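Local coordinates for protein lipoxygenase (Cyanothece sp., PDB 5EK8) that probably inserts molecular oxygen into polyunsaturated fatty acids at a non-heme iron, acting as a 9R-lipoxygenase with a PLAT domain, at residues A[174-177]-A[182-185]; A[370-375]-A[393-398]; A[62-67]-A[493-498]; A[66-71]-A[117-122]; A[389-394]-A[560-565]. One frame throughout, in Å; residues are numbered along the deposited sequence.

Interactions 1, 2 and 5 form a connected group near the chain's centre. The centres of 1 and 2 lie 8 Å apart, those of 2 and 5 9 Å, and D184 OD2 meets S393 N. Helices 337-377, 383-391 and 394-404 follow one another here, with helix 549-574 packed against 383-391; the side chains of I394 and L391 lie about 8 and 13 Å from the iron, which places the group beside the metal site. Interactions 3 and 4 start from one loop, sharing K66 and P67. Interaction 4 lies in the beta domain after the first two helices; interaction 3 joins it to helix 482-495. In sequence, 3 spans 1 and 2 and alternates with 5.

Interaction 1 (A[174-177]-A[182-185]); sequences IFMP and TPDD
Packing across the contact rests on I174 and M176, which reach over to P183 and T182. The end of I174 comes straight at the pyrrolidine ring of P183, with CD1 of I174 3.7 Å from CG of P183. With its first and second torsions both close to 180° (chi1 -166°, chi2 174°), the I174 chain is stretched out far enough to get there. M176 lies alongside T182 instead, pointing the same way, and its SD rests 3.6 Å from CA of T182. The same sulfur is in looser touch with the proline, SD of M176 coming within 4.1 Å of CD of P183. I395 of helix 394-404 packs against I174, T182 and P183 together.

Hydrogen bonds run within the second segment and outward. OG1 of T182 accepts from the backbone N of D184 at 3.0 Å with an N-H...O angle of 159°, an ST turn, and it also pairs with OD1 of N396. D184 itself is held by a salt bridge to R123 and by a bond from its OD2 to the backbone N of S393. On the other segment, R399 bonds to the backbone O of M176.

No polar bond crosses between the segments: two loop pieces ahead of helix 188-214 meet mainly through carbon and sulfur, while the polar groups described here bond to neighbours, several of them on helix 394-404.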
# COMPACT_ATOMS: atom_id res chain seq x y z
N ILE A 174 10.95 2.65 3.87
CA ILE A 174 11.99 3.60 3.52
C ILE A 174 12.13 4.63 4.63
O ILE A 174 11.18 4.91 5.35
CB ILE A 174 11.68 4.31 2.18
CG1 ILE A 174 12.93 5.02 1.65
CG2 ILE A 174 10.51 5.27 2.32
CD1 ILE A 174 12.76 5.61 0.27
N PHE A 175 13.34 5.16 4.80
CA PHE A 175 13.55 6.22 5.77
C PHE A 175 13.24 7.56 5.11
O PHE A 175 13.95 8.00 4.21
CB PHE A 175 14.98 6.20 6.31
CG PHE A 175 15.24 7.25 7.35
CD1 PHE A 175 14.53 7.27 8.54
CD2 PHE A 175 16.21 8.23 7.14
CE1 PHE A 175 14.77 8.24 9.50
CE2 PHE A 175 16.45 9.20 8.10
CZ PHE A 175 15.74 9.20 9.28
N MET A 176 12.17 8.20 5.56
CA MET A 176 11.71 9.42 4.92
C MET A 176 11.07 10.36 5.93
O MET A 176 9.84 10.46 6.01
CB MET A 176 10.71 9.07 3.80
CG MET A 176 10.58 10.13 2.73
SD MET A 176 10.00 9.44 1.16
CE MET A 176 8.35 8.91 1.60
N PRO A 177 11.90 11.05 6.72
CA PRO A 177 11.40 12.03 7.68
C PRO A 177 10.69 13.17 6.96
O PRO A 177 9.58 13.56 7.33
CB PRO A 177 12.67 12.54 8.38
CG PRO A 177 13.76 11.62 7.98
CD PRO A 177 13.37 11.04 6.66
N THR A 182 11.17 12.72 -1.27
CA THR A 182 11.02 11.34 -1.73
C THR A 182 11.90 11.08 -2.94
O THR A 182 12.13 11.98 -3.76
CB THR A 182 9.55 11.04 -2.08
OG1 THR A 182 9.44 9.73 -2.65
CG2 THR A 182 9.04 12.06 -3.09
N PRO A 183 12.42 9.85 -3.07
CA PRO A 183 13.18 9.46 -4.25
C PRO A 183 12.29 8.86 -5.33
O PRO A 183 12.78 8.37 -6.35
CB PRO A 183 14.15 8.42 -3.71
CG PRO A 183 13.37 7.74 -2.64
CD PRO A 183 12.47 8.80 -2.03
N ASP A 184 10.98 8.89 -5.09
CA ASP A 184 9.99 8.35 -6.01
C ASP A 184 8.65 9.08 -5.84
O ASP A 184 7.73 8.58 -5.19
CB ASP A 184 9.82 6.84 -5.79
CG ASP A 184 8.75 6.22 -6.68
OD1 ASP A 184 8.52 6.74 -7.80
OD2 ASP A 184 8.15 5.21 -6.26
N ASP A 185 8.57 10.27 -6.42
CA ASP A 185 7.40 11.13 -6.27
C ASP A 185 6.21 10.66 -7.10
O ASP A 185 6.37 9.89 -8.05
CB ASP A 185 7.74 12.56 -6.66
CG ASP A 185 6.97 13.58 -5.85
OD1 ASP A 185 6.05 13.17 -5.11
OD2 ASP A 185 7.29 14.79 -5.97

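Interaction 2 (A[370-375]-A[393-398])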
# COMPACT_ATOMS: atom_id res chain seq x y z
N TYR A 370 8.67 -4.83 -0.46
CA TYR A 370 8.97 -5.23 -1.81
C TYR A 370 9.35 -4.03 -2.65
O TYR A 370 10.23 -4.11 -3.50
CB TYR A 370 7.80 -5.96 -2.44
CG TYR A 370 7.53 -7.30 -1.82
CD1 TYR A 370 8.37 -8.39 -2.08
CD2 TYR A 370 6.44 -7.49 -0.98
CE1 TYR A 370 8.12 -9.63 -1.51
CE2 TYR A 370 6.19 -8.71 -0.41
CZ TYR A 370 7.03 -9.78 -0.68
OH TYR A 370 6.76 -11.00 -0.10
N ALA A 371 8.67 -2.91 -2.41
CA ALA A 371 9.01 -1.67 -3.12
C ALA A 371 10.45 -1.26 -2.84
O ALA A 371 11.27 -1.14 -3.77
CB ALA A 371 8.06 -0.55 -2.72
N VAL A 372 10.76 -1.05 -1.57
CA VAL A 372 12.09 -0.62 -1.16
C VAL A 372 13.18 -1.55 -1.70
O VAL A 372 14.13 -1.09 -2.33
CB VAL A 372 12.22 -0.54 0.37
CG1 VAL A 372 13.63 -0.16 0.75
CG2 VAL A 372 11.22 0.48 0.92
N ALA A 373 13.02 -2.85 -1.47
CA ALA A 373 13.99 -3.83 -1.98
C ALA A 373 14.14 -3.72 -3.51
O ALA A 373 15.27 -3.70 -4.04
CB ALA A 373 13.57 -5.23 -1.60
N CYS A 374 13.00 -3.64 -4.19
CA CYS A 374 12.97 -3.57 -5.65
C CYS A 374 13.78 -2.41 -6.18
O CYS A 374 14.70 -2.59 -6.97
CB CYS A 374 11.53 -3.46 -6.14
SG CYS A 374 11.36 -3.02 -7.88
N PHE A 375 13.43 -1.20 -5.74
CA PHE A 375 14.12 -0.01 -6.22
C PHE A 375 15.56 0.02 -5.74
O PHE A 375 16.40 0.70 -6.32
CB PHE A 375 13.38 1.25 -5.78
CG PHE A 375 12.16 1.55 -6.61
CD1 PHE A 375 12.28 2.22 -7.82
CD2 PHE A 375 10.90 1.16 -6.20
CE1 PHE A 375 11.17 2.50 -8.59
CE2 PHE A 375 9.79 1.43 -6.96
CZ PHE A 375 9.92 2.10 -8.16
N SER A 393 5.64 4.76 -5.97
CA SER A 393 4.79 5.73 -5.27
C SER A 393 4.21 5.28 -3.93
O SER A 393 3.65 6.09 -3.20
CB SER A 393 3.65 6.19 -6.19
OG SER A 393 4.15 6.88 -7.32
N ILE A 394 4.34 4.00 -3.58
CA ILE A 394 3.70 3.48 -2.37
C ILE A 394 4.36 4.04 -1.09
O ILE A 394 3.69 4.23 -0.07
CB ILE A 394 3.70 1.93 -2.33
CG1 ILE A 394 2.72 1.42 -1.27
CG2 ILE A 394 5.10 1.38 -2.09
CD1 ILE A 394 2.65 -0.09 -1.21
N ILE A 395 5.65 4.33 -1.18
CA ILE A 395 6.37 4.91 -0.05
C ILE A 395 5.75 6.25 0.34
O ILE A 395 5.63 6.57 1.53
CB ILE A 395 7.87 5.10 -0.37
CG1 ILE A 395 8.05 5.85 -1.70
CG2 ILE A 395 8.58 3.75 -0.41
CD1 ILE A 395 9.47 6.29 -1.95
N ASN A 396 5.32 7.00 -0.67
CA ASN A 396 4.69 8.30 -0.47
C ASN A 396 3.40 8.18 0.33
O ASN A 396 3.22 8.88 1.34
CB ASN A 396 4.41 8.97 -1.81
CG ASN A 396 5.67 9.16 -2.65
OD1 ASN A 396 6.72 9.58 -2.14
ND2 ASN A 396 5.58 8.84 -3.94
N ILE A 397 2.51 7.30 -0.11
CA ILE A 397 1.20 7.20 0.52
C ILE A 397 1.32 6.60 1.91
O ILE A 397 0.58 7.00 2.82
CB ILE A 397 0.20 6.37 -0.34
CG1 ILE A 397 -1.18 6.37 0.31
CG2 ILE A 397 0.69 4.95 -0.56
CD1 ILE A 397 -1.76 7.76 0.54
N ASN A 398 2.25 5.67 2.11
CA ASN A 398 2.44 5.13 3.45
C ASN A 398 2.99 6.19 4.41
O ASN A 398 2.51 6.32 5.56
CB ASN A 398 3.37 3.92 3.41
CG ASN A 398 2.72 2.70 2.79
OD1 ASN A 398 1.52 2.71 2.51
ND2 ASN A 398 3.50 1.65 2.57
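The backbone O of A371, the residue that presses on I394, takes its bond from N of F375 at 2.9 Å, an ordinary helical turn. The methyl group of A371 points toward the neighbouring helix. CB of A371 meets CG2 of I394 at 3.6 Å. The touching branch is the short one: CG1 of I394 lies anti to the backbone N (chi1 -165°), and CG2 is turned in toward the alanine. One residue on, CG2 of V372 comes near CG2 of I395 at 4.4 Å, a looser methyl-to-methyl contact.

The two helices belong to the iron-binding core of the lipoxygenase fold. Helix 337-377 also carries the iron ligands H359 and H364, and the side chain of I394 lies about 5 Å from that of H364 and about 8 Å from the iron itself. N398, one turn beyond I394, acts in the second shell: its OD1 bonds to ND1 of H364, while its ND2 goes to OE2 of E368. Within helix 394-404, N of N398 bonds to O of I394 at 3.0 Å. M367 also packs on I394, and L391 of helix 383-391 lies against A371.

Interaction 3 (A[62-67]-A[493-498]); sequences SDTNKP and VEHSMP
T64 and K66 carry this loop's side of the contact, facing H495 and E494 at the end of helix 482-495. D63 comes just before them. Its OD1 forms a salt bridge with R376 and accepts from the backbone N of Y165, and it stays 5.0 Å from NE2 of H495, near the ring without touching it.

T64 follows. Its OG1 sits between the backbone N and the carbonyl carbon (chi1 64°), which leaves CG2 anti to the carbonyl carbon and facing the imidazole. This methyl meets the ring at its edge and close to its plane, CG2 of T64 lying 3.6 Å from CE1 of H495. The ring has its own supports: ND1 bonds to the backbone O of D491, and Y165 stacks on it. Meanwhile OG1 of T64 stays on the loop's own side, where it accepts a weak bond from N of K66 at 3.3 Å.

K66 then runs its chain, extended beyond CG, toward the helix, and E494, likewise extended beyond CG, approaches from the opposite direction. NZ of K66 reaches OE2 of E494 at 3.3 Å in a long salt bridge, arriving from above the carboxylate plane, 43° out of it. The stronger partner of this ammonium is E490, one turn earlier. Beyond H495 the helix ends, and OG of S496 donates to O of V493 at 2.9 Å.

The contact thus joins the beta domain to helix 482-495 of the helical part through one lysine shared by two glutamates and a single methyl-to-imidazole touch. All four touching residues are partly exposed, and the long ionic pair is probably softened by solvent.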
# COMPACT_ATOMS: atom_id res chain seq x y z
N SER A 62 24.62 2.97 2.35
CA SER A 62 24.99 3.52 3.65
C SER A 62 24.53 2.64 4.82
O SER A 62 25.16 2.65 5.88
CB SER A 62 24.42 4.93 3.81
OG SER A 62 23.01 4.91 3.77
N ASP A 63 23.45 1.89 4.63
CA ASP A 63 22.85 1.14 5.74
C ASP A 63 23.26 -0.33 5.82
O ASP A 63 23.38 -0.88 6.92
CB ASP A 63 21.31 1.24 5.69
CG ASP A 63 20.72 0.80 4.35
OD1 ASP A 63 19.48 0.89 4.21
OD2 ASP A 63 21.47 0.39 3.44
N THR A 64 23.48 -0.98 4.68
CA THR A 64 23.88 -2.39 4.67
C THR A 64 25.36 -2.55 4.32
O THR A 64 25.93 -3.63 4.50
CB THR A 64 23.05 -3.23 3.69
OG1 THR A 64 23.28 -2.78 2.35
CG2 THR A 64 21.56 -3.13 4.01
N ASN A 65 25.97 -1.48 3.82
CA ASN A 65 27.36 -1.50 3.37
C ASN A 65 27.61 -2.55 2.29
O ASN A 65 28.75 -2.94 2.03
CB ASN A 65 28.31 -1.71 4.55
CG ASN A 65 28.38 -0.50 5.46
OD1 ASN A 65 28.30 0.64 5.00
ND2 ASN A 65 28.53 -0.74 6.75
N LYS A 66 26.53 -3.00 1.65
CA LYS A 66 26.61 -3.84 0.47
C LYS A 66 26.92 -2.96 -0.73
O LYS A 66 26.66 -1.76 -0.70
CB LYS A 66 25.31 -4.62 0.25
CG LYS A 66 25.06 -5.73 1.26
CD LYS A 66 23.93 -6.62 0.80
CE LYS A 66 23.66 -7.73 1.79
NZ LYS A 66 22.59 -8.64 1.32
N PRO A 67 27.47 -3.55 -1.80
CA PRO A 67 27.78 -2.76 -3.00
C PRO A 67 26.54 -2.16 -3.65
O PRO A 67 25.53 -2.85 -3.78
CB PRO A 67 28.45 -3.77 -3.93
CG PRO A 67 28.06 -5.11 -3.40
CD PRO A 67 27.95 -4.94 -1.93
N VAL A 493 14.63 -10.63 2.76
CA VAL A 493 14.74 -11.50 3.93
C VAL A 493 15.34 -10.77 5.13
O VAL A 493 14.80 -10.81 6.23
CB VAL A 493 15.61 -12.75 3.62
CG1 VAL A 493 15.93 -13.52 4.91
CG2 VAL A 493 14.91 -13.66 2.62
N GLU A 494 16.46 -10.08 4.89
CA GLU A 494 17.19 -9.42 5.96
C GLU A 494 16.40 -8.29 6.61
O GLU A 494 16.63 -7.98 7.77
CB GLU A 494 18.52 -8.88 5.44
CG GLU A 494 19.51 -9.97 5.03
CD GLU A 494 20.82 -9.41 4.53
OE1 GLU A 494 21.01 -8.17 4.62
OE2 GLU A 494 21.65 -10.20 4.02
N HIS A 495 15.48 -7.68 5.86
CA HIS A 495 14.79 -6.52 6.41
C HIS A 495 13.34 -6.78 6.76
O HIS A 495 12.65 -5.89 7.26
CB HIS A 495 14.89 -5.35 5.43
CG HIS A 495 16.26 -4.78 5.34
ND1 HIS A 495 17.16 -5.15 4.35
CD2 HIS A 495 16.91 -3.88 6.11
CE1 HIS A 495 18.29 -4.49 4.53
NE2 HIS A 495 18.17 -3.71 5.59
N SER A 496 12.87 -8.00 6.52
CA SER A 496 11.50 -8.35 6.85
C SER A 496 11.36 -8.46 8.36
O SER A 496 12.34 -8.35 9.08
CB SER A 496 11.10 -9.65 6.17
OG SER A 496 11.88 -10.74 6.62
N MET A 497 10.14 -8.66 8.83
CA MET A 497 9.91 -8.86 10.25
C MET A 497 10.44 -10.22 10.67
O MET A 497 10.56 -11.13 9.85
CB MET A 497 8.43 -8.76 10.61
CG MET A 497 7.79 -7.41 10.31
SD MET A 497 6.11 -7.30 10.95
CE MET A 497 6.42 -7.00 12.69
N PRO A 498 10.76 -10.37 11.96
CA PRO A 498 10.97 -11.73 12.45
C PRO A 498 9.66 -12.50 12.42
O PRO A 498 8.65 -11.98 12.90
CB PRO A 498 11.46 -11.51 13.89
CG PRO A 498 11.09 -10.10 14.23
CD PRO A 498 11.14 -9.35 12.95

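Interaction 4 (A[66-71]-A[117-122]); sequences KPLHNI and LRVIDN
The beta domain that follows the first two helices, consistent with the PLAT fold named for this protein, is built of antiparallel strands, and here the loop leading into strand 72-79 lays I71 and L68 over V119 of strand 115-126. That strand sits inside a four-stranded sheet, between 72-79 and 132-143, and V119 is bonded through its backbone to A139 of the latter.

CG1 of V119 takes both loop side chains. I71 crosses it at about a right angle, with CD1 of I71 3.8 Å from CG1 of V119. L68 comes in at a slant and more distantly, its CD2 4.2 Å from the same methyl. L59, from strand 53-61, packs on both L68 and V119; L68 also pairs with L59 through the backbone.

Polar bonds also fix the loop. OG1 of T92 bonds to both the backbone O of L68 and the backbone N of I71. H69 uses NE2 to reach the backbone O of N377, at the end of helix 337-377, so the same loop that packs on the sheet also touches the helical part.

Along the strand, the nearest atom of the next residue is a backbone one. I71 is extended (chi1 -158°, chi2 157°), which brings the end of its chain up to the strand and sets CG1 of I71 3.6 Å from the carbonyl O of I120.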
# COMPACT_ATOMS: atom_id res chain seq x y z
N LYS A 66 26.53 -3.00 1.65
CA LYS A 66 26.61 -3.84 0.47
C LYS A 66 26.92 -2.96 -0.73
O LYS A 66 26.66 -1.76 -0.70
CB LYS A 66 25.31 -4.62 0.25
CG LYS A 66 25.06 -5.73 1.26
CD LYS A 66 23.93 -6.62 0.80
CE LYS A 66 23.66 -7.73 1.79
NZ LYS A 66 22.59 -8.64 1.32
N PRO A 67 27.47 -3.55 -1.80
CA PRO A 67 27.78 -2.76 -3.00
C PRO A 67 26.54 -2.16 -3.65
O PRO A 67 25.53 -2.85 -3.78
CB PRO A 67 28.45 -3.77 -3.93
CG PRO A 67 28.06 -5.11 -3.40
CD PRO A 67 27.95 -4.94 -1.93
N LEU A 68 26.64 -0.90 -4.04
CA LEU A 68 25.62 -0.25 -4.86
C LEU A 68 25.88 -0.60 -6.32
O LEU A 68 26.68 0.04 -7.00
CB LEU A 68 25.62 1.26 -4.66
CG LEU A 68 24.42 2.06 -5.18
CD1 LEU A 68 23.18 1.68 -4.41
CD2 LEU A 68 24.68 3.55 -5.07
N HIS A 69 25.20 -1.64 -6.80
CA HIS A 69 25.55 -2.29 -8.05
C HIS A 69 24.82 -1.74 -9.28
O HIS A 69 23.65 -1.37 -9.21
CB HIS A 69 25.25 -3.78 -7.93
CG HIS A 69 23.84 -4.08 -7.55
ND1 HIS A 69 23.42 -4.11 -6.23
CD2 HIS A 69 22.74 -4.34 -8.30
CE1 HIS A 69 22.13 -4.39 -6.19
NE2 HIS A 69 21.69 -4.53 -7.43
N ASN A 70 25.54 -1.71 -10.40
CA ASN A 70 24.97 -1.40 -11.71
C ASN A 70 24.19 -0.10 -11.73
O ASN A 70 23.14 -0.01 -12.37
CB ASN A 70 24.07 -2.55 -12.18
CG ASN A 70 24.74 -3.91 -12.06
OD1 ASN A 70 25.96 -4.01 -11.91
ND2 ASN A 70 23.94 -4.96 -12.13
N ILE A 71 24.69 0.91 -11.03
CA ILE A 71 24.02 2.20 -11.00
C ILE A 71 24.85 3.21 -11.78
O ILE A 71 26.09 3.16 -11.77
CB ILE A 71 23.76 2.68 -9.55
CG1 ILE A 71 22.64 3.71 -9.52
CG2 ILE A 71 25.05 3.21 -8.90
CD1 ILE A 71 21.97 3.83 -8.17
N LEU A 117 30.94 13.80 -8.17
CA LEU A 117 30.39 12.55 -8.66
C LEU A 117 28.88 12.48 -8.43
O LEU A 117 28.41 12.66 -7.31
CB LEU A 117 31.08 11.37 -7.98
CG LEU A 117 30.90 10.01 -8.66
CD1 LEU A 117 31.60 10.00 -10.01
CD2 LEU A 117 31.43 8.90 -7.75
N ARG A 118 28.13 12.21 -9.49
CA ARG A 118 26.68 12.11 -9.37
C ARG A 118 26.19 10.68 -9.52
O ARG A 118 26.50 10.00 -10.49
CB ARG A 118 26.00 13.00 -10.40
CG ARG A 118 26.36 14.47 -10.29
CD ARG A 118 25.40 15.34 -11.08
NE ARG A 118 25.87 16.72 -11.17
CZ ARG A 118 25.27 17.67 -11.88
NH1 ARG A 118 24.16 17.40 -12.56
NH2 ARG A 118 25.78 18.90 -11.91
N VAL A 119 25.42 10.24 -8.53
CA VAL A 119 24.70 8.98 -8.61
C VAL A 119 23.36 9.26 -9.27
O VAL A 119 22.58 10.10 -8.80
CB VAL A 119 24.48 8.35 -7.21
CG1 VAL A 119 23.85 6.97 -7.35
CG2 VAL A 119 25.81 8.25 -6.45
N ILE A 120 23.12 8.53 -10.36
CA ILE A 120 21.99 8.77 -11.25
C ILE A 120 20.94 7.65 -11.21
O ILE A 120 21.24 6.48 -11.42
CB ILE A 120 22.47 8.94 -12.71
CG1 ILE A 120 23.52 10.04 -12.80
CG2 ILE A 120 21.30 9.24 -13.64
CD1 ILE A 120 23.02 11.39 -12.34
N ASP A 121 19.70 8.06 -10.94
CA ASP A 121 18.53 7.19 -10.96
C ASP A 121 17.90 7.24 -12.35
O ASP A 121 18.26 8.10 -13.15
CB ASP A 121 17.53 7.65 -9.90
CG ASP A 121 16.78 6.52 -9.26
OD1 ASP A 121 16.45 5.55 -9.98
OD2 ASP A 121 16.51 6.60 -8.05
N ASN A 122 16.95 6.35 -12.63
CA ASN A 122 16.12 6.50 -13.83
C ASN A 122 14.88 5.62 -13.87
O ASN A 122 14.88 4.48 -13.39
CB ASN A 122 16.95 6.26 -15.10
CG ASN A 122 17.25 4.80 -15.35
OD1 ASN A 122 16.46 4.09 -15.97
ND2 ASN A 122 18.40 4.34 -14.87

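Interaction 5 (A[389-394]-A[560-565]); sequences PHLKSI and RHIIFH
H390 and I563 cross obliquely. CG2 of I563 lies over one face of the imidazole, while CG1 of I563 comes closer to the ring carbon CD2 of H390, 3.8 Å away. A bond from ND1 of H390 to the backbone O of T664, in the C-terminal tail that ends at the iron ligand I668, would hold the ring's rotation.

L391 and I562 meet at about a right angle. CG2 of I562 rests against the fork of the leucine, 3.9 Å from both CG and CD2 of L391 and 4.0 Å from CD1 of L391. In I562 this methyl lies anti to the backbone N, with CG1 turned away from the carbonyl carbon (chi1 -65°), which aims the methyl at the leucine.

Each segment ties down its own polar ends. NZ of K392 curls back to O of P389 at 3.1 Å, in the carbonyl plane and on a lone pair. In helix 549-574, O of H561 accepts from both N and ND1 of H565; the bond from ND1 of H565 to O of H561 is 3.0 Å long and comes from above the carbonyl plane.

No hydrogen bond spans the two segments; a buried, largely apolar seam joins helix 383-391 to helix 549-574. The latter goes on to supply the iron ligands H570 and N574, the central-helix arrangement of the lipoxygenase catalytic domain.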
# COMPACT_ATOMS: atom_id res chain seq x y z
N PRO A 389 6.57 -0.46 -11.96
CA PRO A 389 5.33 0.32 -12.12
C PRO A 389 4.24 -0.02 -11.09
O PRO A 389 3.35 0.80 -10.86
CB PRO A 389 4.85 -0.05 -13.53
CG PRO A 389 5.48 -1.35 -13.81
CD PRO A 389 6.82 -1.29 -13.15
N HIS A 390 4.32 -1.20 -10.49
CA HIS A 390 3.34 -1.60 -9.49
C HIS A 390 3.78 -1.24 -8.08
O HIS A 390 2.96 -1.14 -7.17
CB HIS A 390 3.07 -3.10 -9.60
CG HIS A 390 2.73 -3.56 -10.98
ND1 HIS A 390 1.56 -3.20 -11.61
CD2 HIS A 390 3.41 -4.34 -11.86
CE1 HIS A 390 1.53 -3.74 -12.82
NE2 HIS A 390 2.64 -4.44 -12.99
N LEU A 391 5.08 -1.05 -7.90
CA LEU A 391 5.63 -0.77 -6.58
C LEU A 391 5.98 0.71 -6.40
O LEU A 391 6.32 1.14 -5.31
CB LEU A 391 6.88 -1.62 -6.32
CG LEU A 391 6.60 -3.10 -6.02
CD1 LEU A 391 7.88 -3.91 -6.09
CD2 LEU A 391 5.96 -3.25 -4.65
N LYS A 392 5.87 1.48 -7.48
CA LYS A 392 6.20 2.89 -7.41
C LYS A 392 5.18 3.66 -6.56
O LYS A 392 4.04 3.22 -6.40
CB LYS A 392 6.30 3.51 -8.81
CG LYS A 392 5.08 3.33 -9.70
CD LYS A 392 4.78 4.62 -10.46
CE LYS A 392 4.12 4.39 -11.81
NZ LYS A 392 2.79 3.72 -11.75
N SER A 393 5.64 4.76 -5.97
CA SER A 393 4.79 5.73 -5.27
C SER A 393 4.21 5.28 -3.93
O SER A 393 3.65 6.09 -3.20
CB SER A 393 3.65 6.19 -6.19
OG SER A 393 4.15 6.88 -7.32
N ILE A 394 4.34 4.00 -3.58
CA ILE A 394 3.70 3.48 -2.37
C ILE A 394 4.36 4.04 -1.09
O ILE A 394 3.69 4.23 -0.07
CB ILE A 394 3.70 1.93 -2.33
CG1 ILE A 394 2.72 1.42 -1.27
CG2 ILE A 394 5.10 1.38 -2.09
CD1 ILE A 394 2.65 -0.09 -1.21
N ARG A 560 4.13 -12.69 -9.13
CA ARG A 560 2.68 -12.87 -9.10
C ARG A 560 2.06 -12.26 -7.84
O ARG A 560 1.05 -11.56 -7.90
CB ARG A 560 2.31 -14.35 -9.17
CG ARG A 560 2.30 -14.95 -10.57
CD ARG A 560 1.69 -16.34 -10.55
NE ARG A 560 2.47 -17.30 -9.77
CZ ARG A 560 3.40 -18.10 -10.28
NH1 ARG A 560 3.68 -18.06 -11.57
NH2 ARG A 560 4.06 -18.94 -9.49
N HIS A 561 2.67 -12.56 -6.70
CA HIS A 561 2.21 -12.06 -5.41
C HIS A 561 2.17 -10.53 -5.37
O HIS A 561 1.12 -9.91 -5.10
CB HIS A 561 3.12 -12.61 -4.30
CG HIS A 561 2.59 -12.40 -2.92
ND1 HIS A 561 1.52 -13.12 -2.42
CD2 HIS A 561 2.98 -11.57 -1.93
CE1 HIS A 561 1.28 -12.73 -1.18
NE2 HIS A 561 2.15 -11.79 -0.85
N ILE A 562 3.32 -9.93 -5.64
CA ILE A 562 3.48 -8.48 -5.68
C ILE A 562 2.45 -7.83 -6.59
O ILE A 562 1.70 -6.95 -6.16
CB ILE A 562 4.89 -8.08 -6.15
CG1 ILE A 562 5.94 -8.54 -5.13
CG2 ILE A 562 4.98 -6.58 -6.38
CD1 ILE A 562 7.37 -8.43 -5.64
N ILE A 563 2.42 -8.27 -7.85
CA ILE A 563 1.51 -7.69 -8.82
C ILE A 563 0.06 -7.84 -8.37
O ILE A 563 -0.72 -6.90 -8.49
CB ILE A 563 1.68 -8.33 -10.21
CG1 ILE A 563 3.05 -8.00 -10.79
CG2 ILE A 563 0.60 -7.84 -11.16
CD1 ILE A 563 3.34 -8.65 -12.12
N PHE A 564 -0.28 -9.00 -7.83
CA PHE A 564 -1.64 -9.25 -7.39
C PHE A 564 -2.07 -8.27 -6.32
O PHE A 564 -3.15 -7.69 -6.40
CB PHE A 564 -1.82 -10.67 -6.86
CG PHE A 564 -3.23 -10.98 -6.44
CD1 PHE A 564 -3.65 -10.80 -5.12
CD2 PHE A 564 -4.16 -11.44 -7.37
CE1 PHE A 564 -4.95 -11.09 -4.74
CE2 PHE A 564 -5.46 -11.73 -6.99
CZ PHE A 564 -5.86 -11.55 -5.68
N HIS A 565 -1.22 -8.07 -5.32
CA HIS A 565 -1.64 -7.22 -4.21
C HIS A 565 -1.51 -5.73 -4.49
O HIS A 565 -2.23 -4.93 -3.90
CB HIS A 565 -0.86 -7.60 -2.95
CG HIS A 565 -1.29 -8.92 -2.39
ND1 HIS A 565 -0.77 -10.12 -2.83
CD2 HIS A 565 -2.22 -9.23 -1.46
CE1 HIS A 565 -1.35 -11.11 -2.17
NE2 HIS A 565 -2.23 -10.60 -1.34